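Local coordinates for protein kcn28 (Kitasatospora, PDB 6J31) that is a probable member of the GT-B structural superfamily, built from two Rossmann-like domains, with a C-terminal part related to the erythromycin biosynthesis protein CIII-like family, at residues Q91-A94 with A95-D99; R342-I345 with A346-T349. All blocks are in the same frame, centred on the assembly; numbering follows the deposited sequence.

Interaction 1: Q91-A94 with A95-D99; sequences QLRA and AYEED
Tyr96 lies one helical turn beyond Leu92 and meets it with both backbone and ring. Tyr96 N donates a hydrogen bond to Leu92 O at 3.1 Å, in step with the preceding bond from Ala95 N to Gln91 O at 3.0 Å. Along the tyrosine side chain, CB first brushes Leu92 O. With CG anti to the carbonyl carbon (chi1 -74°), the ring stands out from the helix, Tyr96 CD2 coming 3.5 Å from Leu92 O near the ring plane. Further out, Tyr96 CE2 makes a loose apolar contact with Leu92 CD2 at 4.5 Å. The buried hydroxyl ends in a hydrogen bond to Thr36 OG1. Tyrosine suits this place, apolar along its flank and polar at its end.

Arg93 and Glu97, four residues apart, lie side by side and point the same way, their flat groups 27° apart. A bend at chi2 (69°) leaves Glu97 OE1 4.0 Å from Arg93 CG. The charges do not touch; a water bridges them, 2.5 Å from Glu97 OE1 but only weakly held by Arg93 NH1. The other oxygen, Glu97 OE2, forms a salt bridge with Arg100. Long polar chains suit this partly exposed flank. A type I turn, Tyr96 to Asp99, follows.

Leu92 packs against Leu116 of helix 112-120 and Val10 of strand 6-10, while Tyr96 reaches Trp120 and Val55 and meets Phe104 edge-to-face, seating helix 74-96 on the sheet.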
loop_
_atom_site.group_PDB
_atom_site.type_symbol
_atom_site.label_atom_id
_atom_site.label_comp_id
_atom_site.label_asym_id
_atom_site.label_seq_id
_atom_site.Cartn_x
_atom_site.Cartn_y
_atom_site.Cartn_z
ATOM N N GLN A 91 20.224 3.524 -14.812
ATOM C CA GLN A 91 20.729 4.058 -13.552
ATOM C C GLN A 91 21.062 2.943 -12.573
ATOM O O GLN A 91 22.118 2.971 -11.932
ATOM C CB GLN A 91 19.716 5.021 -12.950
ATOM C CG GLN A 91 19.451 6.216 -13.826
ATOM C CD GLN A 91 18.504 7.185 -13.182
ATOM O OE1 GLN A 91 18.857 7.854 -12.217
ATOM N NE2 GLN A 91 17.297 7.286 -13.725
ATOM N N LEU A 92 20.190 1.940 -12.469
ATOM C CA LEU A 92 20.483 0.795 -11.616
ATOM C C LEU A 92 21.710 0.046 -12.113
ATOM O O LEU A 92 22.538 -0.404 -11.312
ATOM C CB LEU A 92 19.276 -0.138 -11.565
ATOM C CG LEU A 92 18.028 0.378 -10.857
ATOM C CD1 LEU A 92 16.964 -0.695 -10.890
ATOM C CD2 LEU A 92 18.345 0.783 -9.428
ATOM N N ARG A 93 21.836 -0.116 -13.434
ATOM C CA ARG A 93 22.997 -0.807 -13.984
ATOM C C ARG A 93 24.283 -0.075 -13.634
ATOM O O ARG A 93 25.259 -0.692 -13.191
ATOM C CB ARG A 93 22.858 -0.948 -15.503
ATOM C CG ARG A 93 23.949 -1.796 -16.166
ATOM C CD ARG A 93 23.752 -1.890 -17.685
ATOM N NE ARG A 93 22.378 -2.242 -18.042
ATOM C CZ ARG A 93 21.906 -3.485 -18.120
ATOM N NH1 ARG A 93 22.693 -4.525 -17.868
ATOM N NH2 ARG A 93 20.637 -3.686 -18.453
ATOM N N ALA A 94 24.287 1.251 -13.785
ATOM C CA ALA A 94 25.485 2.034 -13.495
ATOM C C ALA A 94 25.866 1.946 -12.022
ATOM O O ALA A 94 27.052 1.832 -11.685
ATOM C CB ALA A 94 25.267 3.487 -13.915
ATOM N N ALA A 95 24.878 2.004 -11.128
ATOM C CA ALA A 95 25.175 2.001 -9.700
ATOM C C ALA A 95 25.747 0.663 -9.236
ATOM O O ALA A 95 26.642 0.631 -8.385
ATOM C CB ALA A 95 23.918 2.352 -8.904
ATOM N N TYR A 96 25.243 -0.452 -9.769
ATOM C CA TYR A 96 25.583 -1.771 -9.247
ATOM C C TYR A 96 26.553 -2.556 -10.119
ATOM O O TYR A 96 26.902 -3.684 -9.756
ATOM C CB TYR A 96 24.307 -2.596 -9.043
ATOM C CG TYR A 96 23.484 -2.167 -7.851
ATOM C CD1 TYR A 96 23.878 -2.491 -6.559
ATOM C CD2 TYR A 96 22.321 -1.426 -8.016
ATOM C CE1 TYR A 96 23.130 -2.103 -5.467
ATOM C CE2 TYR A 96 21.568 -1.031 -6.932
ATOM C CZ TYR A 96 21.976 -1.371 -5.657
ATOM O OH TYR A 96 21.226 -0.977 -4.571
ATOM N N GLU A 97 27.035 -1.977 -11.224
ATOM C CA GLU A 97 27.859 -2.724 -12.175
ATOM C C GLU A 97 29.081 -3.332 -11.506
ATOM O O GLU A 97 29.425 -4.494 -11.754
ATOM C CB GLU A 97 28.297 -1.807 -13.315
ATOM C CG GLU A 97 29.281 -2.436 -14.285
ATOM C CD GLU A 97 28.658 -3.529 -15.126
ATOM O OE1 GLU A 97 27.587 -3.284 -15.722
ATOM O OE2 GLU A 97 29.247 -4.628 -15.204
ATOM N N GLU A 98 29.750 -2.559 -10.658
ATOM C CA GLU A 98 30.977 -2.967 -9.996
ATOM C C GLU A 98 30.736 -3.385 -8.551
ATOM O O GLU A 98 31.697 -3.654 -7.826
ATOM C CB GLU A 98 31.967 -1.800 -10.031
ATOM C CG GLU A 98 32.214 -1.209 -11.423
ATOM C CD GLU A 98 33.443 -1.746 -12.122
ATOM O OE1 GLU A 98 33.332 -2.749 -12.860
ATOM O OE2 GLU A 98 34.521 -1.141 -11.943
ATOM N N ASP A 99 29.480 -3.411 -8.112
ATOM C CA ASP A 99 29.113 -3.709 -6.731
ATOM C C ASP A 99 27.860 -4.578 -6.713
ATOM O O ASP A 99 26.864 -4.265 -6.058
ATOM C CB ASP A 99 28.896 -2.412 -5.952
ATOM C CG ASP A 99 29.086 -2.582 -4.460
ATOM O OD1 ASP A 99 29.508 -3.673 -4.027
ATOM O OD2 ASP A 99 28.808 -1.619 -3.717
HETATM O O HOH W 1 26.047 -4.773 -17.038
#

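Interaction 2: R342-I345 with A346-T349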
loop_
_atom_site.group_PDB
_atom_site.type_symbol
_atom_site.label_atom_id
_atom_site.label_comp_id
_atom_site.label_asym_id
_atom_site.label_seq_id
_atom_site.Cartn_x
_atom_site.Cartn_y
_atom_site.Cartn_z
ATOM N N ARG A 342 -19.563 -0.263 3.406
ATOM C CA ARG A 342 -19.121 0.494 2.242
ATOM C C ARG A 342 -20.099 1.624 1.930
ATOM O O ARG A 342 -21.317 1.434 1.981
ATOM C CB ARG A 342 -18.962 -0.427 1.029
ATOM C CG ARG A 342 -18.466 0.257 -0.233
ATOM C CD ARG A 342 -18.185 -0.765 -1.323
ATOM N NE ARG A 342 -17.761 -0.141 -2.573
ATOM C CZ ARG A 342 -17.223 -0.800 -3.595
ATOM N NH1 ARG A 342 -17.040 -2.112 -3.521
ATOM N NH2 ARG A 342 -16.866 -0.147 -4.695
ATOM N N ILE A 343 -19.557 2.807 1.621
ATOM C CA ILE A 343 -20.354 3.970 1.246
ATOM C C ILE A 343 -19.725 4.646 0.033
ATOM O O ILE A 343 -18.558 4.426 -0.296
ATOM C CB ILE A 343 -20.496 4.998 2.391
ATOM C CG1 ILE A 343 -19.152 5.672 2.672
ATOM C CG2 ILE A 343 -21.046 4.342 3.645
ATOM C CD1 ILE A 343 -19.238 6.784 3.688
ATOM N N ASP A 344 -20.525 5.472 -0.638
ATOM C CA ASP A 344 -20.066 6.306 -1.745
ATOM C C ASP A 344 -20.098 7.762 -1.300
ATOM O O ASP A 344 -21.154 8.267 -0.904
ATOM C CB ASP A 344 -20.930 6.107 -2.993
ATOM C CG ASP A 344 -20.327 6.753 -4.241
ATOM O OD1 ASP A 344 -19.523 7.701 -4.119
ATOM O OD2 ASP A 344 -20.668 6.310 -5.359
ATOM N N ILE A 345 -18.943 8.431 -1.371
ATOM C CA ILE A 345 -18.835 9.816 -0.918
ATOM C C ILE A 345 -19.782 10.722 -1.694
ATOM O O ILE A 345 -20.340 11.677 -1.138
ATOM C CB ILE A 345 -17.373 10.294 -1.029
ATOM C CG1 ILE A 345 -16.648 10.093 0.300
ATOM C CG2 ILE A 345 -17.292 11.750 -1.476
ATOM C CD1 ILE A 345 -15.248 10.629 0.298
ATOM N N ALA A 346 -19.995 10.432 -2.980
ATOM C CA ALA A 346 -20.873 11.265 -3.795
ATOM C C ALA A 346 -22.314 11.204 -3.302
ATOM O O ALA A 346 -22.988 12.238 -3.211
ATOM C CB ALA A 346 -20.789 10.837 -5.259
ATOM N N THR A 347 -22.807 10.011 -2.982
ATOM C CA THR A 347 -24.218 9.810 -2.683
ATOM C C THR A 347 -24.520 9.602 -1.203
ATOM O O THR A 347 -25.688 9.403 -0.855
ATOM C CB THR A 347 -24.754 8.624 -3.493
ATOM O OG1 THR A 347 -24.345 7.395 -2.878
ATOM C CG2 THR A 347 -24.226 8.674 -4.916
ATOM N N VAL A 348 -23.517 9.632 -0.322
ATOM C CA VAL A 348 -23.763 9.356 1.090
ATOM C C VAL A 348 -24.545 10.503 1.726
ATOM O O VAL A 348 -24.289 11.685 1.461
ATOM C CB VAL A 348 -22.443 9.080 1.834
ATOM C CG1 VAL A 348 -21.493 10.272 1.752
ATOM C CG2 VAL A 348 -22.718 8.677 3.281
ATOM N N THR A 349 -25.542 10.143 2.578
ATOM C CA THR A 349 -26.476 10.957 3.340
ATOM C C THR A 349 -26.025 11.080 4.795
ATOM O O THR A 349 -25.345 10.188 5.314
ATOM C CB THR A 349 -27.873 10.311 3.263
ATOM O OG1 THR A 349 -28.523 10.712 2.051
ATOM C CG2 THR A 349 -28.761 10.644 4.462
#
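Asp344 turns its carboxylate toward the next turn of chain: Asp344 OD1 accepts a hydrogen bond from Ala346 N at 3.0 Å, with an N-H...O angle of 153°. The donor approaches from above the carboxylate plane, 45° out of it. A chi1 of -169° sets CG beside Asp344's own carbonyl carbon, bringing the acid round to the side where the chain turns. Asp344 O completes the turn with two weak hydrogen bonds, from Thr347 N at 3.2 Å and Val348 N at 2.8 Å. Aspartate suits this place because its short side chain can take up a backbone N-H two residues on.

Beneath the polar turn, Val348 presses CB and CG1 against Asp344 O, while Val348 CG2 meets Ile343 CD1 at 4.0 Å, the two branched side chains crossing at a slant. Leu353 of helix 350-362 touches both, and Phe245 of helix 243-253 packs on Val348 and Ile345. On the outer side, Thr347 OG1 makes a weak hydrogen bond to Arg352.

The pattern is an Asx turn, here in a strand-to-helix connection of a Rossmann-like domain, leading from edge strand 340-342 to helix 350-362, with Thr349 at the N-cap position, though its side chain makes no capping bond.

From the N terminus, the first three strands of a seven-stranded parallel sheet end at 53-56; after a partly disordered connection helix 74-96 follows and, through interaction 1, passes into the turn leading to strand 103-107, beside strand 6-10 in the sheet. Much later, the six-stranded sheet of the other domain ends at strand 340-342, and interaction 2 shapes the loop from there into helix 350-362. Each is a local contact within one continuous stretch, so the two follow in series, neither nesting nor crossing. Their centres are 49 Å apart, on opposite sides of the chain's centre, with nearest atoms about 34 Å apart: each belongs to a different half of the two-domain fold.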